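Local coordinates for phosphoenolpyruvate-protein phosphotransferase (Coxiella burnetii, PDB 3TRC) that probably transfers a phosphoryl group from phosphoenolpyruvate to a protein histidine as a full-length enzyme, of which this chain is the GAF-domain part, at residues 44-49 with 69-74; 53-58 with 78-83; 11-16 with 149-154. All blocks are in the same frame, centred on the assembly; numbering follows the deposited sequence.

From the N terminus, the chain leaves helix 3-19 with one half of contact 3 and supplies the other half only 132 residues later, from helix 142-164. Contacts 1 and 2 are both nested inside that long loop. Their own loops, each of 19 residues, cross: 44-49 comes first, then 53-58, then 69-74, which closes contact 1, and finally 78-83, which closes contact 2. These two touch, since strand 54-61 runs between strands 42-49 and 72-74, and contact 2 ties it to helix 78-86. Contact 3 lies on the opposite side of the chain's centre, about 21 to 22 Å from the other two, centre to centre, and joins the terminal helices.

Contact 1 of 3, residues 44-49 with 69-74; sequences SLFICD and GKLRLK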
# COMPACT_ATOMS: atom_id res chain seq x y z
N SER A 44 -13.93 4.04 12.02
CA SER A 44 -13.89 5.49 12.10
C SER A 44 -12.47 5.99 11.90
O SER A 44 -11.51 5.31 12.26
CB SER A 44 -14.42 5.97 13.46
OG SER A 44 -15.75 5.52 13.66
N LEU A 45 -12.35 7.18 11.33
CA LEU A 45 -11.04 7.78 11.09
C LEU A 45 -11.04 9.17 11.70
O LEU A 45 -11.92 9.98 11.41
CB LEU A 45 -10.75 7.83 9.59
CG LEU A 45 -9.29 8.07 9.19
CD1 LEU A 45 -9.03 7.53 7.79
CD2 LEU A 45 -8.94 9.55 9.28
N PHE A 46 -10.07 9.42 12.58
CA PHE A 46 -9.94 10.70 13.26
C PHE A 46 -8.69 11.38 12.75
O PHE A 46 -7.68 10.72 12.48
CB PHE A 46 -9.79 10.49 14.77
CG PHE A 46 -11.03 9.97 15.45
CD1 PHE A 46 -11.28 8.62 15.51
CD2 PHE A 46 -11.92 10.85 16.04
CE1 PHE A 46 -12.42 8.14 16.15
CE2 PHE A 46 -13.06 10.39 16.67
CZ PHE A 46 -13.32 9.03 16.73
N ILE A 47 -8.74 12.70 12.64
CA ILE A 47 -7.55 13.45 12.27
C ILE A 47 -7.18 14.41 13.41
O ILE A 47 -8.06 14.99 14.05
CB ILE A 47 -7.75 14.21 10.95
CG1 ILE A 47 -7.94 13.21 9.80
CG2 ILE A 47 -6.56 15.11 10.65
CD1 ILE A 47 -7.88 13.84 8.43
N CYS A 48 -5.89 14.54 13.68
CA CYS A 48 -5.42 15.43 14.73
C CYS A 48 -5.68 16.90 14.40
O CYS A 48 -5.40 17.36 13.29
CB CYS A 48 -3.92 15.25 14.97
SG CYS A 48 -3.48 13.64 15.58
N ASP A 49 -6.20 17.62 15.39
CA ASP A 49 -6.35 19.07 15.33
C ASP A 49 -5.39 19.61 16.38
O ASP A 49 -5.77 19.79 17.54
CB ASP A 49 -7.80 19.47 15.65
CG ASP A 49 -8.04 20.97 15.52
OD1 ASP A 49 -7.07 21.72 15.31
OD2 ASP A 49 -9.21 21.38 15.64
N GLY A 69 -16.93 15.42 11.32
CA GLY A 69 -16.56 16.82 11.29
C GLY A 69 -16.86 17.51 12.61
O GLY A 69 -16.52 18.69 12.78
N LYS A 70 -17.47 16.79 13.54
CA LYS A 70 -17.97 17.38 14.78
C LYS A 70 -17.44 16.71 16.06
O LYS A 70 -17.05 17.39 17.01
CB LYS A 70 -19.50 17.36 14.79
CG LYS A 70 -20.14 18.06 13.60
CD LYS A 70 -19.78 19.54 13.59
CE LYS A 70 -20.35 20.25 12.37
NZ LYS A 70 -19.90 21.68 12.31
N LEU A 71 -17.45 15.38 16.10
CA LEU A 71 -17.01 14.66 17.29
C LEU A 71 -15.53 14.93 17.57
O LEU A 71 -14.68 14.68 16.73
CB LEU A 71 -17.25 13.16 17.13
CG LEU A 71 -16.77 12.30 18.30
CD1 LEU A 71 -17.51 12.65 19.59
CD2 LEU A 71 -16.95 10.83 17.96
N ARG A 72 -15.25 15.43 18.77
CA ARG A 72 -13.88 15.77 19.17
C ARG A 72 -13.51 15.06 20.46
O ARG A 72 -14.28 15.03 21.42
CB ARG A 72 -13.72 17.29 19.31
CG ARG A 72 -13.80 18.01 17.98
CD ARG A 72 -13.92 19.52 18.11
NE ARG A 72 -13.75 20.13 16.80
CZ ARG A 72 -12.57 20.46 16.28
NH1 ARG A 72 -11.46 20.27 16.99
NH2 ARG A 72 -12.50 20.99 15.07
N LEU A 73 -12.31 14.48 20.47
CA LEU A 73 -11.82 13.74 21.63
C LEU A 73 -10.48 14.34 22.02
O LEU A 73 -9.63 14.57 21.17
CB LEU A 73 -11.65 12.26 21.29
CG LEU A 73 -12.91 11.53 20.81
CD1 LEU A 73 -12.56 10.11 20.37
CD2 LEU A 73 -13.96 11.52 21.90
N LYS A 74 -10.28 14.60 23.31
CA LYS A 74 -9.05 15.25 23.76
C LYS A 74 -7.83 14.36 23.64
O LYS A 74 -7.89 13.16 23.93
CB LYS A 74 -9.20 15.74 25.20
CG LYS A 74 -10.23 16.84 25.39
CD LYS A 74 -9.80 18.11 24.69
CE LYS A 74 -10.73 19.27 25.03
NZ LYS A 74 -10.32 20.52 24.33
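The side chain of D49 leaves its strand with CG anti to the backbone N (chi1 -176°), while that of R72 sets out beside its own N and then runs extended from CG to NE; together these torsions bring a carboxylate and a guanidinium group to each other across an intervening strand. R72 NH1 meets D49 OD2 at 2.8 Å, with an N-H...O angle of 163°, forming a salt bridge. The carboxylate oxygen lies close to the guanidinium plane, at its edge, yet the two flat groups are turned 62° apart, so this is not a flat, two-oxygen pairing. A weak second bond, from R72 NH2 to the same OD2 at 3.4 Å, makes the grip a fork on a single oxygen. OD2 also accepts a hydrogen bond from H52, and NH1 has a second acidic partner in E54; the charges are thus shared among several groups, which would be expected to stabilise their ionised forms.

The second half of the contact is apolar. The F46 ring turns one edge to L71, whose CD2 lies near the ring plane, 4.1 Å from F46 CE2. L73 comes in obliquely, with CD1 3.7 Å from F46 CE2 and 3.9 Å from F46 CZ, so the two leucines share one corner of the phenyl ring.

The example illustrates how second-neighbour strands of an antiparallel sheet can be bridged by side chains across the strand between them, here helped by L71 just before strand 72-74. Strand 54-61 lies between strands 42-49 and 72-74, and L57 supports F46 on one face of the sheet, while V56 lies against R72 and D49 on the other. On that latter face, I47 and L45 of strand 42-49 pack against helices 142-164 and 23-37 of the GAF domain.

Contact 2 of 3, residues 53-58 with 78-83; sequences GEYVLM and GLIGLV. With NA (sodium ion), chain C; PO4 (phosphate ion), chain B.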
# COMPACT_ATOMS: atom_id res chain seq x y z
N GLY A 53 -5.80 20.54 20.38
CA GLY A 53 -5.41 19.35 21.11
C GLY A 53 -6.51 18.31 21.16
O GLY A 53 -6.77 17.71 22.21
N GLU A 54 -7.15 18.09 20.02
CA GLU A 54 -8.26 17.15 19.91
C GLU A 54 -8.17 16.34 18.63
O GLU A 54 -7.70 16.83 17.61
CB GLU A 54 -9.60 17.90 19.91
CG GLU A 54 -9.90 18.67 21.17
CD GLU A 54 -11.08 19.62 21.00
OE1 GLU A 54 -11.25 20.20 19.90
OE2 GLU A 54 -11.83 19.80 21.98
N TYR A 55 -8.64 15.10 18.71
CA TYR A 55 -8.90 14.30 17.52
C TYR A 55 -10.28 14.67 17.00
O TYR A 55 -11.22 14.77 17.78
CB TYR A 55 -8.91 12.83 17.90
CG TYR A 55 -7.59 12.37 18.44
CD1 TYR A 55 -6.51 12.24 17.59
CD2 TYR A 55 -7.42 12.08 19.79
CE1 TYR A 55 -5.30 11.83 18.04
CE2 TYR A 55 -6.19 11.67 20.26
CZ TYR A 55 -5.13 11.55 19.36
OH TYR A 55 -3.88 11.14 19.74
N VAL A 56 -10.40 14.85 15.69
CA VAL A 56 -11.69 15.16 15.09
C VAL A 56 -12.14 14.02 14.19
O VAL A 56 -11.39 13.57 13.33
CB VAL A 56 -11.61 16.44 14.24
CG1 VAL A 56 -12.99 16.81 13.70
CG2 VAL A 56 -11.04 17.58 15.07
N LEU A 57 -13.37 13.55 14.38
CA LEU A 57 -13.88 12.49 13.52
C LEU A 57 -14.02 13.01 12.10
O LEU A 57 -14.66 14.04 11.87
CB LEU A 57 -15.23 12.00 14.03
CG LEU A 57 -15.85 10.88 13.20
CD1 LEU A 57 -15.03 9.60 13.34
CD2 LEU A 57 -17.30 10.64 13.65
N MSE A 58 -13.42 12.32 11.13
CA MSE A 58 -13.45 12.79 9.75
C MSE A 58 -14.12 11.82 8.77
O MSE A 58 -14.43 12.19 7.63
CB MSE A 58 -12.04 13.18 9.28
CG MSE A 58 -11.49 14.45 9.97
SE MSE A 58 -12.60 16.04 9.70
CE MSE A 58 -12.20 16.33 7.82
N GLY A 78 -8.90 8.65 27.18
CA GLY A 78 -9.58 7.46 26.73
C GLY A 78 -8.69 6.47 26.00
O GLY A 78 -7.47 6.62 25.93
N LEU A 79 -9.33 5.45 25.44
CA LEU A 79 -8.61 4.40 24.74
C LEU A 79 -8.03 4.93 23.43
O LEU A 79 -6.90 4.62 23.07
CB LEU A 79 -9.57 3.24 24.47
CG LEU A 79 -8.96 1.93 23.99
CD1 LEU A 79 -7.82 1.49 24.91
CD2 LEU A 79 -10.05 0.86 23.93
N ILE A 80 -8.81 5.73 22.72
CA ILE A 80 -8.32 6.32 21.47
C ILE A 80 -7.12 7.23 21.74
O ILE A 80 -6.13 7.21 21.00
CB ILE A 80 -9.45 7.04 20.71
CG1 ILE A 80 -10.45 5.99 20.20
CG2 ILE A 80 -8.90 7.86 19.56
CD1 ILE A 80 -11.73 6.56 19.62
N GLY A 81 -7.20 8.02 22.81
CA GLY A 81 -6.07 8.82 23.25
C GLY A 81 -4.86 7.96 23.55
O GLY A 81 -3.73 8.33 23.24
N LEU A 82 -5.08 6.80 24.16
CA LEU A 82 -3.97 5.92 24.50
C LEU A 82 -3.27 5.40 23.24
O LEU A 82 -2.04 5.33 23.19
CB LEU A 82 -4.44 4.78 25.40
CG LEU A 82 -3.36 3.89 26.01
CD1 LEU A 82 -2.34 4.72 26.78
CD2 LEU A 82 -4.00 2.83 26.89
N VAL A 83 -4.05 5.05 22.21
CA VAL A 83 -3.46 4.65 20.93
C VAL A 83 -2.56 5.77 20.40
O VAL A 83 -1.44 5.53 19.95
CB VAL A 83 -4.54 4.37 19.87
CG1 VAL A 83 -3.90 4.09 18.52
CG2 VAL A 83 -5.45 3.22 20.31
NA NA C . -3.47 11.08 22.38
P PO4 B . -12.57 6.50 24.39
O1 PO4 B . -12.84 7.87 24.96
O2 PO4 B . -13.83 5.96 23.75
O3 PO4 B . -11.48 6.56 23.35
O4 PO4 B . -12.16 5.55 25.49
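Y55 projects from strand 54-61 of the GAF-domain sheet toward helix 78-86, and its ring is set obliquely against the helix backbone at G81. The chi1 torsion of -62° keeps CG beside the backbone N and anti to the carbonyl carbon, directing the ring across the gap. There the ring meets the helix backbone itself, with Y55 CE2 4.1 Å from G81 CA. I80 adds a looser apolar contact, its CG2 sitting 4.5 Å from Y55 CD2, again at an oblique angle to the ring. F75 meets the tyrosine too, with the ring planes at about 55°.

The same orientation carries the phenol oxygen to a sodium ion, 2.7 Å from Y55 OH. The ion lies in the ring plane at its edge, which makes this coordination through oxygen and not a cation-pi contact. E85, one turn further along the helix, also binds it, with G76 also part of the site, so strand and helix are joined through a common metal site that includes a negatively charged ligand.

The turn around L79 and I80 holds a phosphate ion, probably from the crystallisation liquor, by its backbone amides: L79 N to phosphate O4 at 2.8 Å with an almost straight angle of 172°, and I80 N to phosphate O3 at 2.9 Å, nearly as straight. K102 N and R104 NH1 also hydrogen-bond to the phosphate. Here the positive end of the helix dipole would be expected to favour the anion, a textbook arrangement, and the site may mark a pocket.

Sodium and phosphate thus occupy different parts of one short helix, and the metal's link to its backbone is a carbonyl oxygen, G81 O, 2.9 Å from the ion.

Contact 3 of 3, residues 11-16 with 149-154; sequences RQITQE and VTLAIH
H154 and L151, one turn apart on helix 142-164, meet T14 and I13 of helix 3-19, in a helix-helix packing where the two segments run in the same direction. Helix 142-164 lies on the GAF sheet, and helix 3-19 packs against it and against helix 23-37. The CA atoms that come nearest across the two segments, T14 CA and L151 CA, are 7.8 Å apart. Residues of the second subunit, including its R11, T150 and I153, pack against the same pair of helices, an arrangement consistent with a helical bundle at the dimer interface.

The four residues bury nearly equal areas, H154 marginally ahead of L151 and I13. In H154, CG stands anti to the backbone N (chi1 -160°), which sends the imidazole outward across the gap to helix 3-19, where the T14 methyl meets it. The approach is oblique, and T14 CG2 lies 3.8 Å from H154 CD2. The hydroxyl of T14 plays a separate part, since its strongest polar partner is the carbonyl of L10, one turn back in its own helix; the methyl, by contrast, is what T14 offers to the ring.

L151 and I13 form the other, purely aliphatic half. Their side chains cross at about a right angle, with L151 CD2 4.0 Å from I13 CD1. Both L151 methyls take part, for CD1 lies 4.2 Å from I13 CG2. I13 has two deposited conformers, and these distances describe one of them, so their detail is less certain than that of the histidine contact. From helix 23-37, L29 and R33 also touch I13 and V30 touches L151, while V17 and N18 of helix 3-19 touch H154.

At the histidine edge, NE2 of H154 lies 3.9 Å from T14 O, which sits in the plane of the imidazole but too far for a hydrogen bond.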
# COMPACT_ATOMS: atom_id res chain seq x y z
N ARG A 11 -4.99 -4.98 -2.22
CA ARG A 11 -4.79 -4.69 -3.63
C ARG A 11 -5.91 -3.80 -4.16
O ARG A 11 -5.66 -2.77 -4.79
CB ARG A 11 -4.72 -5.99 -4.42
CG ARG A 11 -4.27 -5.85 -5.86
CD ARG A 11 -4.44 -7.18 -6.58
NE ARG A 11 -5.82 -7.64 -6.55
CZ ARG A 11 -6.20 -8.91 -6.67
NH1 ARG A 11 -5.29 -9.86 -6.83
NH2 ARG A 11 -7.48 -9.24 -6.62
N GLN A 12 -7.16 -4.19 -3.88
CA GLN A 12 -8.33 -3.46 -4.36
C GLN A 12 -8.49 -2.08 -3.72
O GLN A 12 -8.79 -1.10 -4.40
CB GLN A 12 -9.60 -4.29 -4.17
CG GLN A 12 -10.91 -3.53 -4.40
CD GLN A 12 -11.20 -3.26 -5.87
OE1 GLN A 12 -10.58 -3.86 -6.76
NE2 GLN A 12 -12.14 -2.36 -6.14
N ILE A 13 -8.28 -2.00 -2.41
CA ILE A 13 -8.46 -0.73 -1.70
C ILE A 13 -7.32 0.26 -1.97
O ILE A 13 -7.54 1.46 -2.03
CB ILE A 13 -8.64 -0.92 -0.19
CG1 ILE A 13 -9.06 0.39 0.47
CG2 ILE A 13 -7.35 -1.44 0.46
CD1 ILE A 13 -9.51 0.23 1.90
N THR A 14 -6.10 -0.25 -2.13
CA THR A 14 -4.96 0.60 -2.45
C THR A 14 -5.25 1.26 -3.79
O THR A 14 -5.01 2.45 -3.98
CB THR A 14 -3.64 -0.21 -2.52
OG1 THR A 14 -3.44 -0.90 -1.28
CG2 THR A 14 -2.45 0.72 -2.77
N GLN A 15 -5.81 0.47 -4.70
CA GLN A 15 -6.27 0.94 -6.00
C GLN A 15 -7.31 2.04 -5.86
O GLN A 15 -7.18 3.11 -6.46
CB GLN A 15 -6.89 -0.23 -6.77
CG GLN A 15 -7.35 0.12 -8.17
CD GLN A 15 -6.24 -0.02 -9.18
OE1 GLN A 15 -5.41 0.87 -9.34
NE2 GLN A 15 -6.22 -1.16 -9.87
N GLU A 16 -8.34 1.78 -5.07
CA GLU A 16 -9.43 2.73 -4.90
C GLU A 16 -8.99 4.03 -4.20
O GLU A 16 -9.45 5.11 -4.56
CB GLU A 16 -10.60 2.09 -4.15
CG GLU A 16 -11.44 1.13 -5.00
CD GLU A 16 -12.65 0.59 -4.25
OE1 GLU A 16 -12.59 0.47 -3.01
OE2 GLU A 16 -13.67 0.29 -4.90
N VAL A 149 -2.69 -1.94 9.63
CA VAL A 149 -1.48 -1.16 9.85
C VAL A 149 -0.88 -0.74 8.51
O VAL A 149 -0.52 0.42 8.32
CB VAL A 149 -0.45 -1.93 10.68
CG1 VAL A 149 0.92 -1.26 10.61
CG2 VAL A 149 -0.92 -2.04 12.12
N THR A 150 -0.78 -1.69 7.59
CA THR A 150 -0.24 -1.40 6.27
C THR A 150 -1.08 -0.33 5.58
O THR A 150 -0.55 0.59 4.96
CB THR A 150 -0.18 -2.69 5.41
OG1 THR A 150 0.62 -3.66 6.08
CG2 THR A 150 0.44 -2.39 4.05
N LEU A 151 -2.39 -0.44 5.73
CA LEU A 151 -3.32 0.54 5.19
C LEU A 151 -3.11 1.93 5.80
O LEU A 151 -3.13 2.94 5.09
CB LEU A 151 -4.75 0.09 5.42
CG LEU A 151 -5.87 0.97 4.86
CD1 LEU A 151 -5.71 1.11 3.35
CD2 LEU A 151 -7.22 0.39 5.21
N ALA A 152 -2.91 1.98 7.11
CA ALA A 152 -2.72 3.25 7.81
C ALA A 152 -1.50 4.02 7.31
O ALA A 152 -1.46 5.25 7.38
CB ALA A 152 -2.63 3.03 9.32
N ILE A 153 -0.49 3.30 6.84
CA ILE A 153 0.68 3.95 6.24
C ILE A 153 0.25 4.73 5.01
O ILE A 153 0.70 5.85 4.78
CB ILE A 153 1.76 2.91 5.87
CG1 ILE A 153 2.20 2.17 7.13
CG2 ILE A 153 2.94 3.59 5.19
CD1 ILE A 153 3.09 0.99 6.88
N HIS A 154 -0.64 4.14 4.22
CA HIS A 154 -1.16 4.77 3.03
C HIS A 154 -1.98 6.00 3.43
O HIS A 154 -1.84 7.07 2.85
CB HIS A 154 -2.03 3.77 2.26
CG HIS A 154 -2.25 4.10 0.82
ND1 HIS A 154 -1.79 5.27 0.24
CD2 HIS A 154 -2.88 3.42 -0.17
CE1 HIS A 154 -2.13 5.29 -1.04
NE2 HIS A 154 -2.80 4.18 -1.31